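Putative NADPH:quinone reductase (Bacillus thuringiensis, PDB 3GMS) probably reduces quinones with NADPH, as a medium-chain dehydrogenase/reductase built from a GroES-like domain and a Rossmann-type nucleotide-binding domain. Local coordinates at residues V134-T137 with N141-R144; Q124-P129 with H270-V275; V250-I255 with A263-L268; V147-A152 with N227-S232. All blocks are in the same frame, centred on the assembly; numbering follows the deposited sequence.

Contact 1: residues V134-T137 with N141-R144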
loop_
_atom_site.group_PDB
_atom_site.type_symbol
_atom_site.label_atom_id
_atom_site.label_comp_id
_atom_site.label_asym_id
_atom_site.label_seq_id
_atom_site.Cartn_x
_atom_site.Cartn_y
_atom_site.Cartn_z
ATOM N N VAL A 134 -10.433 0.216 -2.145
ATOM C CA VAL A 134 -10.834 0.491 -3.520
ATOM C C VAL A 134 -11.031 -0.785 -4.378
ATOM O O VAL A 134 -12.059 -0.919 -5.039
ATOM C CB VAL A 134 -9.955 1.573 -4.185
ATOM C CG1 VAL A 134 -10.312 1.738 -5.657
ATOM C CG2 VAL A 134 -10.166 2.924 -3.484
ATOM N N THR A 135 -10.053 -1.689 -4.366
ATOM C CA THR A 135 -10.159 -2.940 -5.144
ATOM C C THR A 135 -11.408 -3.723 -4.699
ATOM O O THR A 135 -12.185 -4.189 -5.549
ATOM C CB THR A 135 -8.857 -3.812 -5.097
ATOM O OG1 THR A 135 -8.500 -4.066 -3.728
ATOM C CG2 THR A 135 -7.645 -3.082 -5.811
ATOM N N CYS A 136 -11.646 -3.816 -3.381
ATOM C CA CYS A 136 -12.851 -4.493 -2.857
ATOM C C CYS A 136 -14.169 -3.785 -3.216
ATOM O O CYS A 136 -15.133 -4.436 -3.625
ATOM C CB CYS A 136 -12.784 -4.710 -1.325
ATOM S SG CYS A 136 -11.576 -5.995 -0.849
ATOM N N THR A 137 -14.225 -2.475 -3.090
ATOM C CA THR A 137 -15.524 -1.830 -3.161
ATOM C C THR A 137 -15.847 -1.249 -4.527
ATOM O O THR A 137 -17.027 -0.976 -4.826
ATOM C CB THR A 137 -15.681 -0.751 -2.091
ATOM O OG1 THR A 137 -14.714 0.305 -2.272
ATOM C CG2 THR A 137 -15.555 -1.379 -0.681
ATOM N N ASN A 141 -15.951 -4.522 -6.893
ATOM C CA ASN A 141 -17.280 -4.319 -6.332
ATOM C C ASN A 141 -17.872 -5.625 -5.784
ATOM O O ASN A 141 -18.913 -6.113 -6.274
ATOM C CB ASN A 141 -18.220 -3.718 -7.376
ATOM C CG ASN A 141 -19.538 -3.311 -6.787
ATOM O OD1 ASN A 141 -19.669 -3.143 -5.568
ATOM N ND2 ASN A 141 -20.540 -3.152 -7.647
ATOM N N LEU A 142 -17.192 -6.179 -4.784
ATOM C CA LEU A 142 -17.558 -7.488 -4.232
ATOM C C LEU A 142 -18.918 -7.421 -3.568
ATOM O O LEU A 142 -19.259 -6.466 -2.865
ATOM C CB LEU A 142 -16.517 -7.996 -3.240
ATOM C CG LEU A 142 -15.104 -8.279 -3.800
ATOM C CD1 LEU A 142 -14.129 -8.378 -2.602
ATOM C CD2 LEU A 142 -15.067 -9.514 -4.717
ATOM N N GLN A 143 -19.669 -8.493 -3.764
ATOM C CA GLN A 143 -21.015 -8.613 -3.224
ATOM C C GLN A 143 -21.004 -9.532 -2.030
ATOM O O GLN A 143 -20.074 -10.314 -1.845
ATOM C CB GLN A 143 -21.971 -9.168 -4.308
ATOM C CG GLN A 143 -22.194 -8.218 -5.499
ATOM C CD GLN A 143 -22.599 -6.806 -5.076
ATOM O OE1 GLN A 143 -23.638 -6.598 -4.442
ATOM N NE2 GLN A 143 -21.776 -5.826 -5.430
ATOM N N ARG A 144 -22.035 -9.424 -1.198
ATOM C CA ARG A 144 -22.189 -10.323 -0.059
ATOM C C ARG A 144 -21.961 -11.796 -0.463
ATOM O O ARG A 144 -22.508 -12.278 -1.450
ATOM C CB ARG A 144 -23.568 -10.122 0.608
ATOM C CG ARG A 144 -23.848 -11.082 1.791
ATOM C CD ARG A 144 -25.227 -10.817 2.461
ATOM N NE ARG A 144 -25.220 -9.600 3.276
ATOM C CZ ARG A 144 -24.769 -9.527 4.531
ATOM N NH1 ARG A 144 -24.798 -8.365 5.167
ATOM N NH2 ARG A 144 -24.281 -10.604 5.152
#
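C136 and L142 join at the C-terminal end of helix 127-139, where the chain leaves the helix and turns toward strand 147-150 of the Rossmann-type sheet. The one hydrogen bond between the two segments runs from L142 N to C136 O at 2.9 Å. It is nearly straight at the hydrogen (168°), and the donor lies almost on the extension of the C=O bond. This is an i+6 bond, two residues longer than the i+4 bond of a regular alpha-helix, in keeping with the wider pi-type turn at 135-137. N141, with positive phi (41°), is where the chain leaves helical geometry, consistent with the amide of L142 turning back to the last turn. The amide of N141 itself comes within 3.4 Å of C136 O, but its angle is too poor for a bond.

The side chains pack beside this bond. L142 CD1 rests against C136 SG at 3.9 Å, because L142 CG stands anti to its carbonyl carbon and the branch reaches back along the helix end. F161 and L168 of helix 156-168 pack on C136, and A216 of strand 214-219 and F170 on L142. T137 turns its hydroxyl to W133 O, within its own helix.

On the exposed side of the turn Q143 curls back to the carbonyl of N141, two residues earlier. Its NE2 gives a bond to N141 O of 3.0 Å, approaching from above the carbonyl plane, while that oxygen lies close to the plane of the Q143 amide.

Contact 2: residues Q124-P129 with H270-V275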
loop_
_atom_site.group_PDB
_atom_site.type_symbol
_atom_site.label_atom_id
_atom_site.label_comp_id
_atom_site.label_asym_id
_atom_site.label_seq_id
_atom_site.Cartn_x
_atom_site.Cartn_y
_atom_site.Cartn_z
ATOM N N GLN A 124 0.404 4.613 8.179
ATOM C CA GLN A 124 0.111 3.424 7.374
ATOM C C GLN A 124 -1.239 3.495 6.683
ATOM O O GLN A 124 -1.696 2.500 6.058
ATOM C CB GLN A 124 0.186 2.153 8.237
ATOM C CG GLN A 124 1.553 1.834 8.819
ATOM C CD GLN A 124 1.440 0.610 9.700
ATOM O OE1 GLN A 124 1.354 -0.500 9.196
ATOM N NE2 GLN A 124 1.324 0.817 10.998
ATOM N N MET A 125 -1.861 4.687 6.723
ATOM C CA MET A 125 -3.260 4.838 6.303
ATOM C C MET A 125 -3.505 4.821 4.778
ATOM O O MET A 125 -4.620 4.555 4.342
ATOM C CB MET A 125 -3.846 6.133 6.897
ATOM C CG MET A 125 -5.399 6.359 6.754
ATOM S SD MET A 125 -6.401 5.326 7.892
ATOM C CE MET A 125 -5.813 5.914 9.438
ATOM N N TYR A 126 -2.467 5.105 3.993
ATOM C CA TYR A 126 -2.642 5.383 2.568
ATOM C C TYR A 126 -2.501 4.156 1.692
ATOM O O TYR A 126 -3.469 3.606 1.232
ATOM C CB TYR A 126 -1.673 6.482 2.157
ATOM C CG TYR A 126 -1.649 6.887 0.684
ATOM C CD1 TYR A 126 -2.790 6.773 -0.154
ATOM C CD2 TYR A 126 -0.486 7.456 0.163
ATOM C CE1 TYR A 126 -2.723 7.189 -1.492
ATOM C CE2 TYR A 126 -0.409 7.884 -1.162
ATOM C CZ TYR A 126 -1.539 7.747 -1.977
ATOM O OH TYR A 126 -1.473 8.162 -3.292
ATOM N N ILE A 127 -1.286 3.684 1.469
ATOM C CA ILE A 127 -1.083 2.798 0.346
ATOM C C ILE A 127 -1.836 1.456 0.429
ATOM O O ILE A 127 -2.591 1.132 -0.476
ATOM C CB ILE A 127 0.458 2.543 0.118
ATOM C CG1 ILE A 127 1.145 3.858 -0.322
ATOM C CG2 ILE A 127 0.664 1.506 -0.975
ATOM C CD1 ILE A 127 0.698 4.367 -1.676
ATOM N N ASN A 128 -1.608 0.698 1.489
ATOM C CA ASN A 128 -2.278 -0.590 1.645
ATOM C C ASN A 128 -3.802 -0.493 1.917
ATOM O O ASN A 128 -4.562 -1.235 1.243
ATOM C CB ASN A 128 -1.528 -1.474 2.649
ATOM C CG ASN A 128 -0.153 -1.824 2.141
ATOM O OD1 ASN A 128 -0.019 -2.117 0.960
ATOM N ND2 ASN A 128 0.872 -1.728 2.988
ATOM N N PRO A 129 -4.254 0.403 2.829
ATOM C CA PRO A 129 -5.691 0.470 3.099
ATOM C C PRO A 129 -6.466 0.999 1.914
ATOM O O PRO A 129 -7.503 0.427 1.566
ATOM C CB PRO A 129 -5.800 1.417 4.317
ATOM C CG PRO A 129 -4.491 1.284 4.987
ATOM C CD PRO A 129 -3.499 1.176 3.834
ATOM N N HIS A 270 -3.586 5.532 -10.895
ATOM C CA HIS A 270 -4.696 5.797 -11.788
ATOM C C HIS A 270 -5.959 6.122 -11.033
ATOM O O HIS A 270 -6.615 7.100 -11.356
ATOM C CB HIS A 270 -4.892 4.590 -12.706
ATOM C CG HIS A 270 -3.711 4.366 -13.596
ATOM N ND1 HIS A 270 -3.020 5.409 -14.182
ATOM C CD2 HIS A 270 -3.078 3.236 -13.973
ATOM C CE1 HIS A 270 -2.033 4.923 -14.917
ATOM N NE2 HIS A 270 -2.040 3.607 -14.788
ATOM N N TRP A 271 -6.285 5.315 -10.023
ATOM C CA TRP A 271 -7.504 5.582 -9.235
ATOM C C TRP A 271 -7.547 7.028 -8.698
ATOM O O TRP A 271 -8.581 7.732 -8.794
ATOM C CB TRP A 271 -7.655 4.602 -8.092
ATOM C CG TRP A 271 -9.026 4.780 -7.429
ATOM C CD1 TRP A 271 -10.213 4.351 -7.916
ATOM C CD2 TRP A 271 -9.308 5.481 -6.203
ATOM N NE1 TRP A 271 -11.242 4.707 -7.036
ATOM C CE2 TRP A 271 -10.711 5.399 -5.986
ATOM C CE3 TRP A 271 -8.515 6.144 -5.255
ATOM C CZ2 TRP A 271 -11.339 5.977 -4.865
ATOM C CZ3 TRP A 271 -9.128 6.689 -4.118
ATOM C CH2 TRP A 271 -10.539 6.608 -3.943
ATOM N N ASN A 272 -6.430 7.463 -8.119
ATOM C CA ASN A 272 -6.260 8.853 -7.662
ATOM C C ASN A 272 -6.702 9.885 -8.693
ATOM O O ASN A 272 -7.267 10.913 -8.323
ATOM C CB ASN A 272 -4.796 9.131 -7.299
ATOM C CG ASN A 272 -4.379 8.530 -5.948
ATOM O OD1 ASN A 272 -5.186 7.953 -5.224
ATOM N ND2 ASN A 272 -3.093 8.681 -5.614
ATOM N N ASP A 273 -6.440 9.626 -9.972
ATOM C CA ASP A 273 -6.795 10.569 -11.033
ATOM C C ASP A 273 -8.197 10.373 -11.590
ATOM O O ASP A 273 -8.637 11.237 -12.331
ATOM C CB ASP A 273 -5.799 10.476 -12.188
ATOM C CG ASP A 273 -4.445 11.097 -11.851
ATOM O OD1 ASP A 273 -4.345 11.869 -10.889
ATOM O OD2 ASP A 273 -3.474 10.814 -12.582
ATOM N N GLU A 274 -8.857 9.251 -11.250
ATOM C CA GLU A 274 -10.182 8.853 -11.748
ATOM C C GLU A 274 -11.312 9.322 -10.850
ATOM O O GLU A 274 -12.515 9.235 -11.207
ATOM C CB GLU A 274 -10.210 7.336 -11.896
ATOM C CG GLU A 274 -9.376 6.918 -13.113
ATOM C CD GLU A 274 -9.124 5.399 -13.230
ATOM O OE1 GLU A 274 -9.601 4.589 -12.405
ATOM O OE2 GLU A 274 -8.459 5.040 -14.218
ATOM N N VAL A 275 -10.932 9.825 -9.686
ATOM C CA VAL A 275 -11.937 10.323 -8.728
ATOM C C VAL A 275 -11.652 11.773 -8.372
ATOM O O VAL A 275 -10.515 12.241 -8.488
ATOM C CB VAL A 275 -12.013 9.424 -7.451
ATOM C CG1 VAL A 275 -12.351 8.022 -7.841
ATOM C CG2 VAL A 275 -10.692 9.492 -6.627
#
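Y126 and N272 make the whole of this contact, a single side-chain hydrogen bond between buried residues. N272 ND2 donates to Y126 OH at 2.9 Å, with an angle of 154° at the hydrogen. The two side chains come from opposite directions and meet edge on: ND2 sits at the rim of the phenol, near its plane, and the hydroxyl oxygen lies close to the plane of the amide. Ring and amide planes are 12° apart, nearly coplanar. Y126 CG is anti to the backbone N (chi1 178°), which extends the phenol across the gap toward helix 268-274.

Neighbours keep both groups in place. The methyl CD1 of I127 lies 3.7 Å above one face of the Y126 ring, displaced toward the rim, and L93 also touches this side chain, while Y126 N donates to E69. The other end of the N272 amide is used too, since OD1 accepts from W280 NE1. Both polar ends of that amide are therefore engaged, which fixes its flip state: ND2, not OD1, must face the phenol oxygen.

Beyond this bond the fit is sparse. Only 66 Å² is buried between the segments, and W271 stays 6.9 Å from the other segment at its nearest side-chain approach, its NE1 donating instead to E138. On the solvent side, D273 and E274 are exposed, and D273 makes a long, weak ion pair with R94. The contact thus ties the residue leading into helix 127-139 to helix 268-274, beside the junction of the GroES-like and Rossmann-type parts of a medium-chain dehydrogenase/reductase fold.

Contact 3: residues V250-I255 with A263-L268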
loop_
_atom_site.group_PDB
_atom_site.type_symbol
_atom_site.label_atom_id
_atom_site.label_comp_id
_atom_site.label_asym_id
_atom_site.label_seq_id
_atom_site.Cartn_x
_atom_site.Cartn_y
_atom_site.Cartn_z
ATOM N N VAL A 250 1.759 -12.385 -16.087
ATOM C CA VAL A 250 0.862 -13.531 -16.289
ATOM C C VAL A 250 0.582 -13.718 -17.774
ATOM O O VAL A 250 0.774 -12.799 -18.581
ATOM C CB VAL A 250 -0.491 -13.444 -15.513
ATOM C CG1 VAL A 250 -0.261 -13.306 -14.016
ATOM C CG2 VAL A 250 -1.403 -12.297 -16.027
ATOM N N ASN A 251 0.120 -14.911 -18.126
ATOM C CA ASN A 251 -0.297 -15.194 -19.485
ATOM C C ASN A 251 -1.698 -14.623 -19.755
ATOM O O ASN A 251 -2.699 -15.336 -19.771
ATOM C CB ASN A 251 -0.236 -16.695 -19.752
ATOM C CG ASN A 251 -0.156 -17.022 -21.232
ATOM O OD1 ASN A 251 -0.624 -16.263 -22.091
ATOM N ND2 ASN A 251 0.432 -18.170 -21.538
ATOM N N TRP A 252 -1.746 -13.310 -19.993
ATOM C CA TRP A 252 -2.990 -12.595 -20.242
ATOM C C TRP A 252 -3.893 -13.239 -21.299
ATOM O O TRP A 252 -5.116 -13.318 -21.126
ATOM C CB TRP A 252 -2.709 -11.109 -20.626
ATOM C CG TRP A 252 -1.965 -10.303 -19.572
ATOM C CD1 TRP A 252 -0.667 -9.914 -19.622
ATOM C CD2 TRP A 252 -2.482 -9.805 -18.319
ATOM N NE1 TRP A 252 -0.329 -9.225 -18.484
ATOM C CE2 TRP A 252 -1.426 -9.132 -17.671
ATOM C CE3 TRP A 252 -3.735 -9.855 -17.691
ATOM C CZ2 TRP A 252 -1.573 -8.529 -16.415
ATOM C CZ3 TRP A 252 -3.885 -9.245 -16.435
ATOM C CH2 TRP A 252 -2.808 -8.583 -15.817
ATOM N N ALA A 253 -3.299 -13.668 -22.409
ATOM C CA ALA A 253 -4.082 -14.265 -23.505
ATOM C C ALA A 253 -4.815 -15.555 -23.088
ATOM O O ALA A 253 -6.017 -15.730 -23.365
ATOM C CB ALA A 253 -3.182 -14.511 -24.746
ATOM N N GLU A 254 -4.097 -16.444 -22.412
ATOM C CA GLU A 254 -4.685 -17.708 -21.974
ATOM C C GLU A 254 -5.725 -17.518 -20.887
ATOM O O GLU A 254 -6.759 -18.184 -20.879
ATOM C CB GLU A 254 -3.612 -18.663 -21.469
ATOM C CG GLU A 254 -2.637 -19.060 -22.550
ATOM C CD GLU A 254 -2.156 -20.483 -22.397
ATOM O OE1 GLU A 254 -1.837 -21.097 -23.452
ATOM O OE2 GLU A 254 -2.116 -20.983 -21.234
ATOM N N ILE A 255 -5.447 -16.623 -19.951
ATOM C CA ILE A 255 -6.418 -16.366 -18.903
ATOM C C ILE A 255 -7.775 -16.040 -19.537
ATOM O O ILE A 255 -8.806 -16.516 -19.079
ATOM C CB ILE A 255 -5.947 -15.245 -17.932
ATOM C CG1 ILE A 255 -4.812 -15.764 -17.052
ATOM C CG2 ILE A 255 -7.114 -14.745 -17.079
ATOM C CD1 ILE A 255 -4.112 -14.654 -16.265
ATOM N N ALA A 263 -9.780 -9.898 -16.942
ATOM C CA ALA A 263 -8.532 -9.546 -16.260
ATOM C C ALA A 263 -8.173 -8.064 -16.404
ATOM O O ALA A 263 -8.354 -7.489 -17.473
ATOM C CB ALA A 263 -7.395 -10.422 -16.740
ATOM N N ASN A 264 -7.731 -7.459 -15.304
ATOM C CA ASN A 264 -7.322 -6.047 -15.268
ATOM C C ASN A 264 -6.122 -5.865 -14.382
ATOM O O ASN A 264 -5.752 -6.759 -13.584
ATOM C CB ASN A 264 -8.435 -5.151 -14.725
ATOM C CG ASN A 264 -9.597 -5.042 -15.671
ATOM O OD1 ASN A 264 -10.619 -5.709 -15.496
ATOM N ND2 ASN A 264 -9.434 -4.241 -16.714
ATOM N N ILE A 265 -5.517 -4.680 -14.505
ATOM C CA ILE A 265 -4.380 -4.288 -13.692
ATOM C C ILE A 265 -4.819 -3.075 -12.870
ATOM O O ILE A 265 -5.353 -2.112 -13.437
ATOM C CB ILE A 265 -3.160 -3.859 -14.567
ATOM C CG1 ILE A 265 -2.674 -4.988 -15.462
ATOM C CG2 ILE A 265 -1.988 -3.452 -13.683
ATOM C CD1 ILE A 265 -3.197 -4.969 -16.864
ATOM N N PHE A 266 -4.600 -3.110 -11.558
ATOM C CA PHE A 266 -4.969 -1.969 -10.715
ATOM C C PHE A 266 -3.742 -1.151 -10.339
ATOM O O PHE A 266 -2.715 -1.705 -9.914
ATOM C CB PHE A 266 -5.677 -2.417 -9.432
ATOM C CG PHE A 266 -6.059 -1.283 -8.542
ATOM C CD1 PHE A 266 -7.273 -0.603 -8.754
ATOM C CD2 PHE A 266 -5.217 -0.894 -7.482
ATOM C CE1 PHE A 266 -7.614 0.475 -7.937
ATOM C CE2 PHE A 266 -5.528 0.177 -6.678
ATOM C CZ PHE A 266 -6.744 0.864 -6.882
ATOM N N HIS A 267 -3.853 0.170 -10.467
ATOM C CA HIS A 267 -2.798 1.131 -10.067
ATOM C C HIS A 267 -3.479 2.207 -9.206
ATOM O O HIS A 267 -4.331 2.941 -9.727
ATOM C CB HIS A 267 -2.294 1.899 -11.305
ATOM C CG HIS A 267 -1.686 1.041 -12.386
ATOM N ND1 HIS A 267 -0.332 0.763 -12.442
ATOM C CD2 HIS A 267 -2.236 0.425 -13.466
ATOM C CE1 HIS A 267 -0.077 -0.002 -13.492
ATOM N NE2 HIS A 267 -1.215 -0.223 -14.130
ATOM N N LEU A 268 -3.074 2.364 -7.948
ATOM C CA LEU A 268 -3.559 3.506 -7.157
ATOM C C LEU A 268 -3.265 4.851 -7.848
ATOM O O LEU A 268 -4.069 5.792 -7.813
ATOM C CB LEU A 268 -2.930 3.477 -5.761
ATOM C CG LEU A 268 -3.720 4.101 -4.610
ATOM C CD1 LEU A 268 -5.200 3.688 -4.569
ATOM C CD2 LEU A 268 -3.044 3.768 -3.264
#
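W252, on the first turn of helix 252-257, brings the six-membered ring of its indole up to A263 and I265 of strand 262-265; CG anti to the carbonyl carbon (chi1 -60°) carries it across. The contact belongs to a beta-alpha-beta unit, in which this helix connects strand 237-241 to strand 262-265, one of the two outermost strands of the parallel sheet.

Apolar packing does nearly all the work. A263 CB sits in the plane of the indole at its edge, 3.7 Å from W252 CZ3. I265 CG1 approaches W252 CH2 at 3.6 Å, the two side chains crossing at about a right angle, and CD1 of the same isoleucine lies near both CH2 and CZ2. I255 adds a looser touch, its CG2 standing 4.3 Å from A263 CB. One indole face is taken by V250 CG2, 3.4 Å above the ring centre.

Polar interactions stay inside the helix start or go to third parties. N251 is the N-cap, its OD1 accepting a long, weak bond from E254 N, and N251 N donates to N227. N264 directs its side chain to H238, while its carbonyl oxygen lies near the indole edge, 4.1 Å from W252 CH2, without a hydrogen bond.

With no hydrogen bond between the segments, cohesion here rests on van der Waals contact and hydrophobic burial, concentrated on one aromatic ring near the surface.

Contact 4: residues V147-A152 with N227-S232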
loop_
_atom_site.group_PDB
_atom_site.type_symbol
_atom_site.label_atom_id
_atom_site.label_comp_id
_atom_site.label_asym_id
_atom_site.label_seq_id
_atom_site.Cartn_x
_atom_site.Cartn_y
_atom_site.Cartn_z
ATOM N N VAL A 147 -16.604 -14.989 -3.188
ATOM C CA VAL A 147 -15.364 -15.644 -2.822
ATOM C C VAL A 147 -14.167 -14.957 -3.500
ATOM O O VAL A 147 -14.048 -14.962 -4.739
ATOM C CB VAL A 147 -15.416 -17.079 -3.202
ATOM C CG1 VAL A 147 -14.180 -17.779 -2.744
ATOM C CG2 VAL A 147 -16.664 -17.696 -2.597
ATOM N N LEU A 148 -13.304 -14.352 -2.668
ATOM C CA LEU A 148 -12.112 -13.617 -3.137
ATOM C C LEU A 148 -10.856 -14.433 -2.829
ATOM O O LEU A 148 -10.717 -14.925 -1.688
ATOM C CB LEU A 148 -12.028 -12.250 -2.426
ATOM C CG LEU A 148 -10.773 -11.443 -2.774
ATOM C CD1 LEU A 148 -10.873 -11.025 -4.226
ATOM C CD2 LEU A 148 -10.640 -10.214 -1.853
ATOM N N LEU A 149 -9.989 -14.608 -3.823
ATOM C CA LEU A 149 -8.637 -15.168 -3.633
ATOM C C LEU A 149 -7.629 -14.014 -3.578
ATOM O O LEU A 149 -7.680 -13.100 -4.425
ATOM C CB LEU A 149 -8.242 -16.042 -4.806
ATOM C CG LEU A 149 -9.247 -17.153 -5.218
ATOM C CD1 LEU A 149 -8.706 -17.966 -6.374
ATOM C CD2 LEU A 149 -9.554 -18.078 -4.014
ATOM N N VAL A 150 -6.702 -14.077 -2.618
ATOM C CA VAL A 150 -5.604 -13.091 -2.536
ATOM C C VAL A 150 -4.307 -13.853 -2.279
ATOM O O VAL A 150 -4.176 -14.520 -1.240
ATOM C CB VAL A 150 -5.840 -12.083 -1.405
ATOM C CG1 VAL A 150 -4.643 -11.064 -1.346
ATOM C CG2 VAL A 150 -7.172 -11.313 -1.618
ATOM N N ASN A 151 -3.366 -13.777 -3.202
ATOM C CA ASN A 151 -2.064 -14.374 -2.945
ATOM C C ASN A 151 -1.070 -13.411 -2.282
ATOM O O ASN A 151 -1.373 -12.221 -2.071
ATOM C CB ASN A 151 -1.493 -15.078 -4.198
ATOM C CG ASN A 151 -1.133 -14.106 -5.338
ATOM O OD1 ASN A 151 -1.068 -12.929 -5.128
ATOM N ND2 ASN A 151 -0.898 -14.629 -6.535
ATOM N N ALA A 152 0.129 -13.912 -1.977
ATOM C CA ALA A 152 1.077 -13.183 -1.101
ATOM C C ALA A 152 0.348 -12.578 0.115
ATOM O O ALA A 152 0.601 -11.435 0.516
ATOM C CB ALA A 152 1.846 -12.092 -1.920
ATOM N N ASN A 227 -1.028 -17.163 -12.836
ATOM C CA ASN A 227 -1.795 -17.927 -13.839
ATOM C C ASN A 227 -2.652 -18.961 -13.141
ATOM O O ASN A 227 -3.833 -19.106 -13.437
ATOM C CB ASN A 227 -0.856 -18.631 -14.833
ATOM C CG ASN A 227 -0.190 -17.664 -15.780
ATOM O OD1 ASN A 227 -0.751 -16.607 -16.093
ATOM N ND2 ASN A 227 1.005 -18.001 -16.233
ATOM N N GLU A 228 -2.055 -19.649 -12.171
ATOM C CA GLU A 228 -2.832 -20.617 -11.413
ATOM C C GLU A 228 -3.942 -19.933 -10.610
ATOM O O GLU A 228 -5.045 -20.455 -10.515
ATOM C CB GLU A 228 -1.938 -21.478 -10.524
ATOM C CG GLU A 228 -2.759 -22.531 -9.763
ATOM C CD GLU A 228 -1.919 -23.675 -9.270
ATOM O OE1 GLU A 228 -2.476 -24.551 -8.580
ATOM O OE2 GLU A 228 -0.702 -23.683 -9.571
ATOM N N LEU A 229 -3.686 -18.723 -10.084
ATOM C CA LEU A 229 -4.738 -17.998 -9.373
ATOM C C LEU A 229 -5.925 -17.624 -10.284
ATOM O O LEU A 229 -7.098 -17.722 -9.879
ATOM C CB LEU A 229 -4.183 -16.740 -8.685
ATOM C CG LEU A 229 -4.994 -16.173 -7.502
ATOM C CD1 LEU A 229 -4.848 -17.056 -6.221
ATOM C CD2 LEU A 229 -4.522 -14.733 -7.210
ATOM N N ALA A 230 -5.622 -17.178 -11.502
ATOM C CA ALA A 230 -6.661 -16.814 -12.473
ATOM C C ALA A 230 -7.475 -18.060 -12.845
ATOM O O ALA A 230 -8.680 -18.025 -12.931
ATOM C CB ALA A 230 -6.025 -16.226 -13.724
ATOM N N PHE A 231 -6.780 -19.159 -13.060
ATOM C CA PHE A 231 -7.490 -20.398 -13.400
ATOM C C PHE A 231 -8.344 -20.976 -12.283
ATOM O O PHE A 231 -9.155 -21.900 -12.521
ATOM C CB PHE A 231 -6.494 -21.423 -13.925
ATOM C CG PHE A 231 -6.221 -21.286 -15.401
ATOM C CD1 PHE A 231 -5.370 -20.288 -15.872
ATOM C CD2 PHE A 231 -6.814 -22.164 -16.319
ATOM C CE1 PHE A 231 -5.090 -20.151 -17.249
ATOM C CE2 PHE A 231 -6.557 -22.044 -17.703
ATOM C CZ PHE A 231 -5.697 -21.030 -18.173
ATOM N N SER A 232 -8.193 -20.471 -11.059
ATOM C CA SER A 232 -9.054 -20.920 -9.966
ATOM C C SER A 232 -10.342 -20.117 -9.868
ATOM O O SER A 232 -11.135 -20.291 -8.947
ATOM C CB SER A 232 -8.304 -20.924 -8.627
ATOM O OG SER A 232 -7.089 -21.640 -8.722
#
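L149 and L229 hold strand 147-150 against helix 223-231, on one face of the parallel Rossmann-type sheet. V147 and L148 open the strand and serve the sheet itself: V147 has backbone bonds to strand 214-219, and L148 has them to strand 171-176.

L149 points to the helix and makes two touches. Its CB lies 3.8 Å from L229 CD1, and its CD1 reaches S232 CB at 3.7 Å. L149 CG lies anti to the carbonyl carbon (chi1 -52°), which directs CD1 toward S232, just after the end of the helix. S232 leaves its hydroxyl to the helix: OG donates to E228 O at 3.0 Å, tilted out of the carbonyl plane, so that CB is the part offered to the leucine.

V150 turns from the helix, and at N151 the side chain comes round to it again. Here L229 CD2 meets the amide, 3.7 Å from N151 ND2, so the two methyls of one leucine are divided between L149 and N151. The amide itself is held from outside the two segments: ND2 donates to D219, and OD1 accepts from S220 N. The turn after N151 probably corresponds to the glycine-rich turn that receives the dinucleotide in related dehydrogenases.

The contact is mostly carbon against carbon. Three of the four touching residues offer carbon, while the buried amide of N151 is satisfied by D219 and S220, at and just past the end of strand 214-219. That bonding probably fixes its rotation, and L229 packs against an amide held by D219 and S220.

Following the chain from the N terminus, helix 127-139 opens just after Y126, the first half of contact 2, and that contact is completed only at helix 268-274, closing the longest loop. The other three lie within it in series. Contact 1 closes a short loop at the end of helix 127-139; contact 4 then joins strand 147-150 to helix 223-231; contact 3 follows, binding helix 252-257 to edge strand 262-265. None cross. Contacts 3 and 4 meet where I255 CD1 packs on A230 CB, 3.5 Å apart, while F266 packs on V134 and T135 of contact 1 and L268 on Y126 of contact 2. Together they tie the Rossmann-type sheet to helix 127-139 and the domain junction.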